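Local structure of nucleoporin NUP82 (Chaetomium thermophilum, 5CWW) at residues K110-D115 with T136-I141; Q126-V131 with A178-L183; L190-E195 with R200-S205; A214-I219 with L288-T293; T271-M276 with V281-P286. The protein probably serves the nuclear pore complex as a structural constituent and docking partner for transport factors, through an N-terminal beta-propeller domain in this chain. All blocks are in the same frame, centred on the assembly; numbering follows the deposited sequence.

Contact 1: residues K110-D115 with T136-I141; sequences KTPVAD and TVHICI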
# COMPACT_ATOMS: atom_id res chain seq x y z
N LYS B 110 -4.72 -1.38 28.45
CA LYS B 110 -5.53 -0.21 28.14
C LYS B 110 -4.73 0.72 27.25
O LYS B 110 -3.52 0.88 27.43
CB LYS B 110 -5.98 0.50 29.42
CG LYS B 110 -7.30 -0.00 29.99
CD LYS B 110 -8.47 0.35 29.08
CE LYS B 110 -9.80 -0.09 29.69
NZ LYS B 110 -10.94 0.19 28.77
N THR B 111 -5.41 1.33 26.28
CA THR B 111 -4.76 2.20 25.30
C THR B 111 -5.38 3.59 25.33
O THR B 111 -6.48 3.77 25.86
CB THR B 111 -4.88 1.62 23.88
OG1 THR B 111 -6.21 1.84 23.39
CG2 THR B 111 -4.58 0.13 23.86
N PRO B 112 -4.68 4.58 24.77
CA PRO B 112 -5.19 5.95 24.72
C PRO B 112 -6.01 6.26 23.46
O PRO B 112 -6.31 7.43 23.23
CB PRO B 112 -3.92 6.79 24.76
CG PRO B 112 -2.93 5.96 24.02
CD PRO B 112 -3.27 4.52 24.34
N VAL B 113 -6.35 5.25 22.67
CA VAL B 113 -7.10 5.49 21.44
C VAL B 113 -8.49 6.06 21.75
O VAL B 113 -9.02 5.85 22.83
CB VAL B 113 -7.26 4.20 20.60
CG1 VAL B 113 -5.88 3.67 20.19
CG2 VAL B 113 -8.07 3.14 21.35
N ALA B 114 -9.05 6.78 20.78
CA ALA B 114 -10.36 7.40 20.94
C ALA B 114 -11.43 6.70 20.10
O ALA B 114 -12.59 7.11 20.10
CB ALA B 114 -10.28 8.87 20.56
N ASP B 115 -11.03 5.64 19.40
CA ASP B 115 -11.97 4.87 18.59
C ASP B 115 -11.52 3.41 18.53
O ASP B 115 -10.38 3.10 18.88
CB ASP B 115 -12.07 5.46 17.18
CG ASP B 115 -13.39 5.13 16.50
OD1 ASP B 115 -14.05 4.15 16.91
OD2 ASP B 115 -13.76 5.85 15.55
N THR B 136 -6.05 7.29 13.34
CA THR B 136 -4.94 7.53 14.26
C THR B 136 -3.96 6.36 14.31
O THR B 136 -4.30 5.23 13.97
CB THR B 136 -5.44 7.81 15.69
OG1 THR B 136 -6.06 6.63 16.23
CG2 THR B 136 -6.45 8.96 15.69
N VAL B 137 -2.73 6.66 14.73
CA VAL B 137 -1.68 5.66 14.85
C VAL B 137 -0.92 5.85 16.16
O VAL B 137 -0.37 6.92 16.42
CB VAL B 137 -0.68 5.72 13.67
CG1 VAL B 137 0.36 4.62 13.79
CG2 VAL B 137 -1.41 5.62 12.34
N HIS B 138 -0.90 4.80 16.98
CA HIS B 138 -0.10 4.78 18.20
C HIS B 138 0.95 3.68 18.12
O HIS B 138 0.71 2.62 17.54
CB HIS B 138 -0.97 4.57 19.43
CG HIS B 138 -1.85 5.74 19.76
ND1 HIS B 138 -3.02 6.00 19.09
CD2 HIS B 138 -1.72 6.72 20.69
CE1 HIS B 138 -3.58 7.09 19.59
NE2 HIS B 138 -2.81 7.54 20.57
N ILE B 139 2.12 3.94 18.70
CA ILE B 139 3.17 2.94 18.80
C ILE B 139 3.30 2.48 20.24
O ILE B 139 3.62 3.27 21.13
CB ILE B 139 4.53 3.49 18.32
CG1 ILE B 139 4.41 4.09 16.91
CG2 ILE B 139 5.60 2.40 18.35
CD1 ILE B 139 3.92 3.13 15.86
N CYS B 140 3.04 1.20 20.46
CA CYS B 140 3.16 0.62 21.79
C CYS B 140 4.53 -0.01 21.99
O CYS B 140 4.93 -0.90 21.23
CB CYS B 140 2.07 -0.43 22.02
SG CYS B 140 2.12 -1.18 23.67
N ILE B 141 5.24 0.46 23.00
CA ILE B 141 6.49 -0.16 23.42
C ILE B 141 6.12 -1.41 24.20
O ILE B 141 5.72 -1.33 25.36
CB ILE B 141 7.35 0.78 24.28
CG1 ILE B 141 7.48 2.15 23.61
CG2 ILE B 141 8.72 0.17 24.53
CD1 ILE B 141 7.99 2.10 22.18
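Val113 and His138 mark the closest approach of the two backbones, with their CA atoms 7.7 Å apart. Residues 110-115 are mostly loop, leaving strand 106-110. Residues 137-141 form a strand. The spacing is too wide for a strand pair, and the contact is made by side chains alone. The His138 imidazole lies against Pro112 and Val113. Its CG lies anti to the carbonyl carbon (chi1 -70°), and this turn of the side chain carries the ring to the loop. Pro112 CG meets one part of the ring, 3.6 Å from His138 CD2 and 3.8 Å from His138 NE2. Val113 approaches with one branch: its CG1 is 3.8 Å from His138 ND1. Both carbons come in obliquely from the same side of the ring plane. Val113 is buried, while Pro112 is exposed. The loop has a weak bond of its own, from Val113 N to Thr111 OG1 at 3.5 Å, in the pattern of an ST turn. Thr111 OG1 also bonds Lys62 O. The contact thus joins the linker between two successive four-stranded sheets of the propeller to the second of them. In that sheet, strand 137-141 lies between strands 128-132 and 160-162. The His138 backbone pairs with Val131, its side chain touches Thr162, and Pro112 rests on Phe160.

Contact 2: residues Q126-V131 with A178-L183; sequences QDFLAV and AVWHPL
Trp180 meets Phe128 and Ala130, while the nearest CA atoms, those of Ala130 and Ala178, are 7.4 Å apart, so strands 128-132 and 175-180 pack through side chains rather than pair. Both close side-chain meetings involve Trp180. Its chi1 of -61° sets CG beside the backbone N, and the indole extends across to the other strand with its six-membered ring leading. Trp180 CH2 lies 3.6 Å from Phe128 CB and 4.0 Å from Phe128 CD2, near the plane of the phenyl ring at its edge. The two side chains cross at about a right angle. Further along, Trp180 CZ2 is 4.1 Å from Ala130 CB. The polar edge of the indole is also used, for NE1 bonds Val121 O. A leucine in place of Trp180 would probably leave that carbonyl without its indole donor and open a gap beside Phe128 and Ala130. Past the strand, Leu183 N donates to His181 ND1 at 3.1 Å, in the imidazole plane. That bond holds the ring against the backbone two residues on, and His181 NE2 bonds Leu287 O. The contact is buried between two adjacent sheets of the propeller. Strand 128-132 lies between strands 119-122 and 137-141, and the Phe128 ring stacks on His188. Strand 175-180 borders strand 189-194, where Leu190 packs against Trp180.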
# COMPACT_ATOMS: atom_id res chain seq x y z
N GLN B 126 9.88 -7.38 16.96
CA GLN B 126 8.80 -7.69 17.88
C GLN B 126 8.92 -6.95 19.22
O GLN B 126 8.53 -7.48 20.26
CB GLN B 126 8.74 -9.20 18.12
CG GLN B 126 8.60 -10.01 16.84
CD GLN B 126 8.57 -11.51 17.09
OE1 GLN B 126 9.22 -12.01 18.01
NE2 GLN B 126 7.82 -12.23 16.27
N ASP B 127 9.45 -5.74 19.17
CA ASP B 127 9.55 -4.89 20.36
C ASP B 127 8.57 -3.72 20.29
O ASP B 127 8.14 -3.20 21.32
CB ASP B 127 10.98 -4.38 20.55
CG ASP B 127 11.57 -3.81 19.27
OD1 ASP B 127 10.96 -4.00 18.19
OD2 ASP B 127 12.64 -3.18 19.35
N PHE B 128 8.21 -3.31 19.07
CA PHE B 128 7.22 -2.26 18.86
C PHE B 128 5.95 -2.82 18.22
O PHE B 128 6.00 -3.74 17.41
CB PHE B 128 7.77 -1.14 17.95
CG PHE B 128 8.89 -0.33 18.56
CD1 PHE B 128 9.35 -0.58 19.84
CD2 PHE B 128 9.46 0.71 17.85
CE1 PHE B 128 10.37 0.17 20.39
CE2 PHE B 128 10.48 1.47 18.39
CZ PHE B 128 10.93 1.20 19.66
N LEU B 129 4.81 -2.24 18.59
CA LEU B 129 3.52 -2.62 18.02
C LEU B 129 2.77 -1.38 17.54
O LEU B 129 2.44 -0.49 18.33
CB LEU B 129 2.68 -3.38 19.05
CG LEU B 129 1.31 -3.86 18.58
CD1 LEU B 129 1.45 -4.97 17.54
CD2 LEU B 129 0.47 -4.34 19.75
N ALA B 130 2.49 -1.34 16.24
CA ALA B 130 1.72 -0.25 15.65
C ALA B 130 0.23 -0.49 15.88
O ALA B 130 -0.27 -1.58 15.61
CB ALA B 130 2.02 -0.12 14.17
N VAL B 131 -0.46 0.52 16.39
CA VAL B 131 -1.87 0.41 16.76
C VAL B 131 -2.70 1.44 16.00
O VAL B 131 -2.58 2.64 16.23
CB VAL B 131 -2.08 0.62 18.28
CG1 VAL B 131 -3.54 0.44 18.65
CG2 VAL B 131 -1.20 -0.34 19.07
N ALA B 178 -0.06 0.34 7.59
CA ALA B 178 1.15 0.60 8.34
C ALA B 178 2.04 -0.63 8.23
O ALA B 178 1.67 -1.71 8.68
CB ALA B 178 0.84 0.91 9.80
N VAL B 179 3.20 -0.46 7.60
CA VAL B 179 4.12 -1.57 7.39
C VAL B 179 5.53 -1.15 7.74
O VAL B 179 5.98 -0.06 7.38
CB VAL B 179 4.07 -2.08 5.93
CG1 VAL B 179 2.73 -2.74 5.64
CG2 VAL B 179 4.33 -0.94 4.94
N TRP B 180 6.23 -2.02 8.46
CA TRP B 180 7.59 -1.73 8.89
C TRP B 180 8.54 -1.97 7.73
O TRP B 180 8.37 -2.92 6.97
CB TRP B 180 7.96 -2.60 10.10
CG TRP B 180 7.07 -2.34 11.29
CD1 TRP B 180 5.88 -2.96 11.57
CD2 TRP B 180 7.29 -1.39 12.34
NE1 TRP B 180 5.35 -2.45 12.74
CE2 TRP B 180 6.20 -1.49 13.23
CE3 TRP B 180 8.30 -0.47 12.62
CZ2 TRP B 180 6.09 -0.71 14.37
CZ3 TRP B 180 8.20 0.31 13.76
CH2 TRP B 180 7.10 0.19 14.62
N HIS B 181 9.53 -1.11 7.58
CA HIS B 181 10.46 -1.24 6.46
C HIS B 181 11.39 -2.43 6.68
O HIS B 181 12.01 -2.54 7.74
CB HIS B 181 11.28 0.04 6.28
CG HIS B 181 11.87 0.17 4.91
ND1 HIS B 181 12.84 -0.69 4.43
CD2 HIS B 181 11.62 1.05 3.91
CE1 HIS B 181 13.16 -0.34 3.20
NE2 HIS B 181 12.44 0.71 2.86
N PRO B 182 11.48 -3.34 5.70
CA PRO B 182 12.32 -4.54 5.84
C PRO B 182 13.78 -4.23 6.16
O PRO B 182 14.48 -5.08 6.72
CB PRO B 182 12.22 -5.21 4.46
CG PRO B 182 10.96 -4.70 3.87
CD PRO B 182 10.77 -3.32 4.41
N LEU B 183 14.24 -3.04 5.80
CA LEU B 183 15.65 -2.67 5.93
C LEU B 183 15.85 -1.58 6.98
O LEU B 183 16.94 -1.02 7.09
CB LEU B 183 16.20 -2.20 4.58
CG LEU B 183 16.01 -3.17 3.41
CD1 LEU B 183 16.57 -2.58 2.13
CD2 LEU B 183 16.64 -4.52 3.71

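Contact 3: residues L190-E195 with R200-S205; sequences LVTVTE and RVWELS
Leu190 to Thr192 and Arg200 to Trp202 pair in a beta hairpin, strands 189-194 and 198-203, inside one four-stranded propeller blade. His168, Thr192 and Trp202 form a hydrogen-bonded chain resembling the His-Ser/Thr-Trp network of WD40 blades. The short strands run antiparallel, with 152° between their directions. Leu190 and Trp202 form a hydrogen-bonded pair: Trp202 N donates to Leu190 O at 2.7 Å, and Leu190 N to Trp202 O. Thr192 and Arg200 form the next such pair, with Thr192 N 2.9 Å from Arg200 O. Between them, Val191 and Val201 make a non-hydrogen-bonded pair whose side chains point to the other face, CG2 to CG2 at 4.3 Å. On the face of Thr192 and Trp202 the side chains meet at about a right angle. Thr192 OG1 sits between the backbone N and carbonyl carbon (chi1 61°), which turns it to the indole. His168 NE2 bonds the same hydroxyl. A water 3.0 Å from Thr192 OG1 weakly accepts from Arg200 NE. Farther along, Thr194 CG2 lies 3.5 Å from Arg200 NH2, while Thr194 OG1 bonds Asp196. The indole bond is nearly straight: Trp202 NE1 donates in the ring plane to Thr192 OG1 at 2.9 Å and 173°.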
# COMPACT_ATOMS: atom_id res chain seq x y z
N LEU B 190 9.07 2.81 10.18
CA LEU B 190 7.68 2.51 9.83
C LEU B 190 7.20 3.33 8.65
O LEU B 190 7.51 4.52 8.53
CB LEU B 190 6.77 2.76 11.04
CG LEU B 190 5.28 2.48 10.83
CD1 LEU B 190 5.03 1.00 10.61
CD2 LEU B 190 4.48 2.99 12.02
N VAL B 191 6.44 2.69 7.77
CA VAL B 191 5.81 3.36 6.64
C VAL B 191 4.30 3.36 6.83
O VAL B 191 3.70 2.30 6.99
CB VAL B 191 6.15 2.68 5.29
CG1 VAL B 191 5.45 3.39 4.14
CG2 VAL B 191 7.65 2.68 5.06
N THR B 192 3.70 4.54 6.80
CA THR B 192 2.25 4.67 6.83
C THR B 192 1.75 5.18 5.49
O THR B 192 2.44 5.95 4.81
CB THR B 192 1.77 5.61 7.96
OG1 THR B 192 2.30 6.93 7.76
CG2 THR B 192 2.22 5.08 9.32
N VAL B 193 0.56 4.74 5.10
CA VAL B 193 -0.06 5.16 3.86
C VAL B 193 -1.52 5.50 4.13
O VAL B 193 -2.23 4.74 4.78
CB VAL B 193 0.03 4.07 2.76
CG1 VAL B 193 -0.46 4.61 1.43
CG2 VAL B 193 1.46 3.56 2.63
N THR B 194 -1.95 6.65 3.61
CA THR B 194 -3.32 7.11 3.79
C THR B 194 -4.14 6.87 2.53
O THR B 194 -3.57 6.61 1.46
CB THR B 194 -3.36 8.61 4.14
OG1 THR B 194 -2.64 9.35 3.14
CG2 THR B 194 -2.72 8.86 5.50
N GLU B 195 -5.46 6.95 2.65
CA GLU B 195 -6.36 6.82 1.51
C GLU B 195 -6.01 7.78 0.38
O GLU B 195 -6.10 7.41 -0.79
CB GLU B 195 -7.81 7.07 1.93
CG GLU B 195 -8.49 5.87 2.57
CD GLU B 195 -9.98 6.09 2.78
OE1 GLU B 195 -10.39 7.26 2.93
OE2 GLU B 195 -10.73 5.10 2.78
N ARG B 200 4.39 8.07 4.09
CA ARG B 200 5.21 8.69 5.12
C ARG B 200 6.11 7.67 5.81
O ARG B 200 5.64 6.66 6.33
CB ARG B 200 4.33 9.39 6.15
CG ARG B 200 3.88 10.78 5.72
CD ARG B 200 3.00 11.43 6.76
NE ARG B 200 1.59 11.12 6.55
CZ ARG B 200 0.69 11.94 6.02
NH1 ARG B 200 1.02 13.17 5.65
NH2 ARG B 200 -0.56 11.53 5.88
N VAL B 201 7.41 7.95 5.79
CA VAL B 201 8.41 7.13 6.45
C VAL B 201 8.77 7.73 7.81
O VAL B 201 9.23 8.87 7.90
CB VAL B 201 9.69 7.00 5.60
CG1 VAL B 201 10.70 6.09 6.28
CG2 VAL B 201 9.35 6.48 4.20
N TRP B 202 8.54 6.95 8.87
CA TRP B 202 8.88 7.37 10.24
C TRP B 202 10.03 6.51 10.76
O TRP B 202 9.96 5.29 10.70
CB TRP B 202 7.68 7.23 11.17
CG TRP B 202 6.38 7.71 10.59
CD1 TRP B 202 5.60 7.05 9.69
CD2 TRP B 202 5.70 8.93 10.90
NE1 TRP B 202 4.48 7.80 9.41
CE2 TRP B 202 4.52 8.96 10.14
CE3 TRP B 202 5.99 10.02 11.74
CZ2 TRP B 202 3.62 10.02 10.19
CZ3 TRP B 202 5.09 11.07 11.79
CH2 TRP B 202 3.92 11.06 11.02
N GLU B 203 11.08 7.16 11.26
CA GLU B 203 12.22 6.45 11.81
C GLU B 203 12.30 6.67 13.32
O GLU B 203 12.80 7.69 13.79
CB GLU B 203 13.51 6.90 11.13
CG GLU B 203 13.52 6.57 9.64
CD GLU B 203 14.77 7.06 8.93
OE1 GLU B 203 15.88 6.72 9.37
OE2 GLU B 203 14.63 7.80 7.93
N LEU B 204 11.79 5.70 14.07
CA LEU B 204 11.49 5.88 15.48
C LEU B 204 12.68 5.69 16.41
O LEU B 204 13.50 4.79 16.22
CB LEU B 204 10.37 4.92 15.90
CG LEU B 204 9.14 4.93 14.99
CD1 LEU B 204 8.12 3.90 15.47
CD2 LEU B 204 8.51 6.32 14.93
N SER B 205 12.76 6.56 17.41
CA SER B 205 13.72 6.42 18.49
C SER B 205 13.07 6.89 19.79
O SER B 205 12.61 8.03 19.88
CB SER B 205 14.99 7.23 18.21
OG SER B 205 15.88 7.18 19.31
O HOH W 1 0.89 8.41 5.54

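Contact 4: residues A214-I219 with L288-T293; sequences APTLAI and LPQRWT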
# COMPACT_ATOMS: atom_id res chain seq x y z
N ALA B 214 6.94 13.76 13.66
CA ALA B 214 7.08 14.08 12.25
C ALA B 214 7.82 12.98 11.49
O ALA B 214 8.71 12.34 12.04
CB ALA B 214 7.81 15.41 12.08
N PRO B 215 7.44 12.76 10.22
CA PRO B 215 8.15 11.75 9.42
C PRO B 215 9.44 12.30 8.83
O PRO B 215 9.58 13.51 8.67
CB PRO B 215 7.14 11.42 8.32
CG PRO B 215 6.37 12.69 8.13
CD PRO B 215 6.33 13.38 9.48
N THR B 216 10.37 11.41 8.51
CA THR B 216 11.63 11.79 7.87
C THR B 216 11.40 12.05 6.39
O THR B 216 12.12 12.82 5.76
CB THR B 216 12.70 10.71 8.05
OG1 THR B 216 12.25 9.48 7.47
CG2 THR B 216 13.00 10.48 9.53
N LEU B 217 10.39 11.37 5.83
CA LEU B 217 10.06 11.50 4.42
C LEU B 217 8.55 11.47 4.24
O LEU B 217 7.86 10.66 4.87
CB LEU B 217 10.70 10.37 3.60
CG LEU B 217 10.57 10.44 2.08
CD1 LEU B 217 11.31 11.65 1.52
CD2 LEU B 217 11.09 9.16 1.44
N ALA B 218 8.04 12.35 3.38
CA ALA B 218 6.61 12.43 3.11
C ALA B 218 6.40 12.65 1.62
O ALA B 218 6.86 13.65 1.07
CB ALA B 218 5.96 13.54 3.92
N ILE B 219 5.70 11.72 0.98
CA ILE B 219 5.52 11.75 -0.46
C ILE B 219 4.04 11.76 -0.83
O ILE B 219 3.30 10.85 -0.46
CB ILE B 219 6.18 10.53 -1.14
CG1 ILE B 219 7.65 10.41 -0.74
CG2 ILE B 219 6.05 10.63 -2.66
CD1 ILE B 219 8.28 9.08 -1.09
N LEU B 288 13.68 4.10 0.60
CA LEU B 288 14.51 3.85 1.78
C LEU B 288 14.34 4.94 2.83
O LEU B 288 14.14 6.11 2.48
CB LEU B 288 15.98 3.74 1.37
CG LEU B 288 16.42 2.47 0.65
CD1 LEU B 288 17.84 2.64 0.12
CD2 LEU B 288 16.35 1.26 1.57
N PRO B 289 14.43 4.58 4.11
CA PRO B 289 14.56 5.63 5.13
C PRO B 289 15.94 6.28 5.06
O PRO B 289 16.78 5.82 4.28
CB PRO B 289 14.36 4.87 6.45
CG PRO B 289 14.62 3.45 6.13
CD PRO B 289 14.25 3.24 4.71
N GLN B 290 16.17 7.33 5.85
CA GLN B 290 17.44 8.04 5.82
C GLN B 290 18.61 7.12 6.10
O GLN B 290 19.71 7.31 5.57
CB GLN B 290 17.44 9.18 6.84
CG GLN B 290 16.46 10.29 6.52
CD GLN B 290 16.54 11.45 7.49
OE1 GLN B 290 16.61 12.61 7.08
NE2 GLN B 290 16.54 11.15 8.78
N ARG B 291 18.37 6.12 6.94
CA ARG B 291 19.38 5.12 7.27
C ARG B 291 18.77 3.73 7.16
O ARG B 291 17.60 3.54 7.49
CB ARG B 291 19.93 5.37 8.68
CG ARG B 291 20.97 6.48 8.75
CD ARG B 291 21.25 6.89 10.18
NE ARG B 291 20.33 7.92 10.65
CZ ARG B 291 20.51 9.23 10.50
NH1 ARG B 291 21.59 9.70 9.88
NH2 ARG B 291 19.61 10.08 10.96
N TRP B 292 19.56 2.77 6.69
CA TRP B 292 19.04 1.43 6.41
C TRP B 292 20.08 0.34 6.64
O TRP B 292 21.29 0.60 6.60
CB TRP B 292 18.52 1.37 4.97
CG TRP B 292 19.53 1.74 3.93
CD1 TRP B 292 20.12 2.96 3.75
CD2 TRP B 292 20.07 0.89 2.90
NE1 TRP B 292 20.99 2.92 2.69
CE2 TRP B 292 20.98 1.66 2.15
CE3 TRP B 292 19.87 -0.45 2.55
CZ2 TRP B 292 21.69 1.14 1.07
CZ3 TRP B 292 20.58 -0.96 1.48
CH2 TRP B 292 21.47 -0.17 0.76
N THR B 293 19.60 -0.87 6.89
CA THR B 293 20.44 -2.02 7.19
C THR B 293 20.16 -3.15 6.20
O THR B 293 19.11 -3.78 6.27
CB THR B 293 20.21 -2.53 8.62
OG1 THR B 293 20.56 -1.51 9.55
CG2 THR B 293 21.05 -3.78 8.90
O HOH W 2 14.66 12.11 4.58
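Thr216 and Gln290 meet obliquely, the methyl of one against the amide of the other. Thr216 CG2 is 3.7 Å from Gln290 NE2, and Thr216 CB is 3.9 Å from the same nitrogen. The glutamine chain is extended beyond CG, which brings its amide up to the threonine. With chi1 at 60°, Thr216 holds its methyl beside the backbone N and turns its hydroxyl elsewhere. That hydroxyl bonds Glu203 OE2 and Val201 O. Glu203 OE2 also takes Gln290 N, so one carboxylate oxygen ties both segments together. A water adds a second bridge: it donates to Thr216 O at 2.9 Å and, weakly, to Gln290 OE1 at 3.2 Å. Thr216 and Leu217 both face Val201 in a classic beta bulge, at the start of strand 217-220, the outermost strand of its propeller blade. Through these two residues the bulge touches the segment that leads from strand 281-284 into the short strand 291-292. Beside the polar bridge, Leu217 comes near with its CD2 branch, 4.4 Å from Leu288 O. That carbonyl accepts from Arg359 NE. The Leu288 CB points away from residues 214-219, and its CD1 lies 3.8 Å above the plane of the Trp292 ring, over the centre.

Contact 5: residues T271-M276 with V281-P286; sequences TLWLAM and VYALCP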
# COMPACT_ATOMS: atom_id res chain seq x y z
N THR B 271 11.16 -1.95 -2.43
CA THR B 271 10.04 -1.67 -3.31
C THR B 271 8.74 -1.65 -2.52
O THR B 271 8.33 -2.66 -1.95
CB THR B 271 9.93 -2.70 -4.44
OG1 THR B 271 11.18 -2.78 -5.13
CG2 THR B 271 8.83 -2.31 -5.43
N LEU B 272 8.09 -0.49 -2.49
CA LEU B 272 6.76 -0.38 -1.89
C LEU B 272 5.71 -0.59 -2.97
O LEU B 272 5.72 0.09 -4.01
CB LEU B 272 6.57 0.98 -1.22
CG LEU B 272 5.21 1.19 -0.54
CD1 LEU B 272 5.04 0.24 0.63
CD2 LEU B 272 5.05 2.64 -0.09
N TRP B 273 4.82 -1.54 -2.74
CA TRP B 273 3.73 -1.84 -3.66
C TRP B 273 2.43 -1.28 -3.12
O TRP B 273 2.18 -1.34 -1.91
CB TRP B 273 3.61 -3.36 -3.86
CG TRP B 273 4.69 -3.95 -4.71
CD1 TRP B 273 5.90 -4.42 -4.30
CD2 TRP B 273 4.64 -4.15 -6.13
NE1 TRP B 273 6.61 -4.91 -5.37
CE2 TRP B 273 5.86 -4.75 -6.51
CE3 TRP B 273 3.68 -3.89 -7.11
CZ2 TRP B 273 6.15 -5.08 -7.83
CZ3 TRP B 273 3.97 -4.22 -8.42
CH2 TRP B 273 5.20 -4.81 -8.77
N LEU B 274 1.59 -0.76 -4.01
CA LEU B 274 0.30 -0.19 -3.60
C LEU B 274 -0.84 -0.66 -4.49
O LEU B 274 -0.68 -0.82 -5.70
CB LEU B 274 0.36 1.33 -3.63
CG LEU B 274 1.41 2.00 -2.74
CD1 LEU B 274 2.66 2.33 -3.55
CD2 LEU B 274 0.84 3.25 -2.10
N ALA B 275 -2.00 -0.85 -3.87
CA ALA B 275 -3.21 -1.20 -4.58
C ALA B 275 -4.31 -0.18 -4.29
O ALA B 275 -4.62 0.09 -3.13
CB ALA B 275 -3.67 -2.60 -4.20
N MET B 276 -4.87 0.38 -5.35
CA MET B 276 -5.95 1.35 -5.26
C MET B 276 -7.29 0.65 -5.33
O MET B 276 -7.42 -0.39 -5.97
CB MET B 276 -5.83 2.38 -6.38
CG MET B 276 -4.45 3.00 -6.53
SD MET B 276 -3.97 4.00 -5.10
CE MET B 276 -2.34 4.54 -5.61
N VAL B 281 -2.59 -0.76 -9.69
CA VAL B 281 -1.46 -1.17 -8.86
C VAL B 281 -0.27 -0.29 -9.20
O VAL B 281 -0.03 0.01 -10.36
CB VAL B 281 -1.11 -2.67 -9.09
CG1 VAL B 281 0.17 -3.05 -8.35
CG2 VAL B 281 -2.26 -3.56 -8.66
N TYR B 282 0.47 0.10 -8.17
CA TYR B 282 1.64 0.95 -8.33
C TYR B 282 2.83 0.40 -7.55
O TYR B 282 2.66 -0.37 -6.61
CB TYR B 282 1.34 2.38 -7.85
CG TYR B 282 0.35 3.13 -8.70
CD1 TYR B 282 -1.01 3.04 -8.46
CD2 TYR B 282 0.78 3.96 -9.74
CE1 TYR B 282 -1.92 3.74 -9.23
CE2 TYR B 282 -0.12 4.66 -10.51
CZ TYR B 282 -1.47 4.55 -10.25
OH TYR B 282 -2.37 5.25 -11.02
N ALA B 283 4.03 0.82 -7.94
CA ALA B 283 5.24 0.44 -7.23
C ALA B 283 6.18 1.64 -7.10
O ALA B 283 6.29 2.45 -8.01
CB ALA B 283 5.94 -0.71 -7.94
N LEU B 284 6.83 1.74 -5.94
CA LEU B 284 7.84 2.76 -5.68
C LEU B 284 9.17 2.10 -5.36
O LEU B 284 9.26 1.34 -4.39
CB LEU B 284 7.43 3.65 -4.51
CG LEU B 284 6.55 4.88 -4.72
CD1 LEU B 284 6.34 5.54 -3.37
CD2 LEU B 284 7.17 5.87 -5.70
N CYS B 285 10.21 2.41 -6.13
CA CYS B 285 11.50 1.79 -5.91
C CYS B 285 12.65 2.66 -6.42
O CYS B 285 12.59 3.14 -7.55
CB CYS B 285 11.55 0.42 -6.61
SG CYS B 285 13.15 -0.38 -6.57
N PRO B 286 13.70 2.86 -5.60
CA PRO B 286 13.95 2.34 -4.26
C PRO B 286 13.48 3.27 -3.14
O PRO B 286 13.93 4.42 -3.08
CB PRO B 286 15.47 2.21 -4.23
CG PRO B 286 15.94 3.34 -5.07
CD PRO B 286 14.86 3.62 -6.10
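Trp273 and Ala283 form the apolar centre of this hairpin. Ala283 CB lies over the six-membered ring of Trp273, 3.9 Å from its centroid and 9° off the normal, a CH-pi contact. Val281 CG1 comes to the edge of the same ring, 3.8 Å from Trp273 CE3. Were Trp273 an alanine, Ala283 CB and Val281 CG1 would probably lose the ring they rest on, and Phe373 its ring neighbour. Leu272, Leu274, Tyr282 and Leu284 point to the other face. There Met276 is bent at chi2 (-66°); its side chain crosses that of Tyr282 at about a right angle, with Met276 CE 3.5 Å from Tyr282 CD1. The two strands are zipped by four backbone bonds. Leu284 N donates to Leu272 O at 2.8 Å and Leu274 N to Tyr282 O at 2.8 Å, each pair with a return bond. At the outer end, Thr271 OG1 lies 3.4 Å from Cys285 SG and bonds Trp267 O. Around the hairpin, Trp273 reaches Ile392 and Val394 of strand 389-395, in the next sheet. Tyr282 also packs on a basic side chain of another protein chain. With backbone groups bonded across the hairpin and to the flanking segments, the sheet can pack apolar side chains on both faces.

Overall arrangement
Contacts 1 to 3 and 5 follow one another across neighbouring blades of the propeller. Contacts 1 and 2 share a sheet, in which Cys140 N lies 2.8 Å from Leu129 O. Contact 2 joins that sheet to the one holding contact 3, and their centres are 9 Å apart. Ile139 of contact 1 packs on Leu190 and Leu204 of contact 3. Contacts 3 and 4 are the closest pair, about 8 Å between centres. Contact 5 is nested in the loop that contact 4 closes. It reaches contact 3 through Val193 CG1 and Leu274 CD2, 4.0 Å apart. Contacts 1 and 5 are farthest apart, about 27 Å between centres.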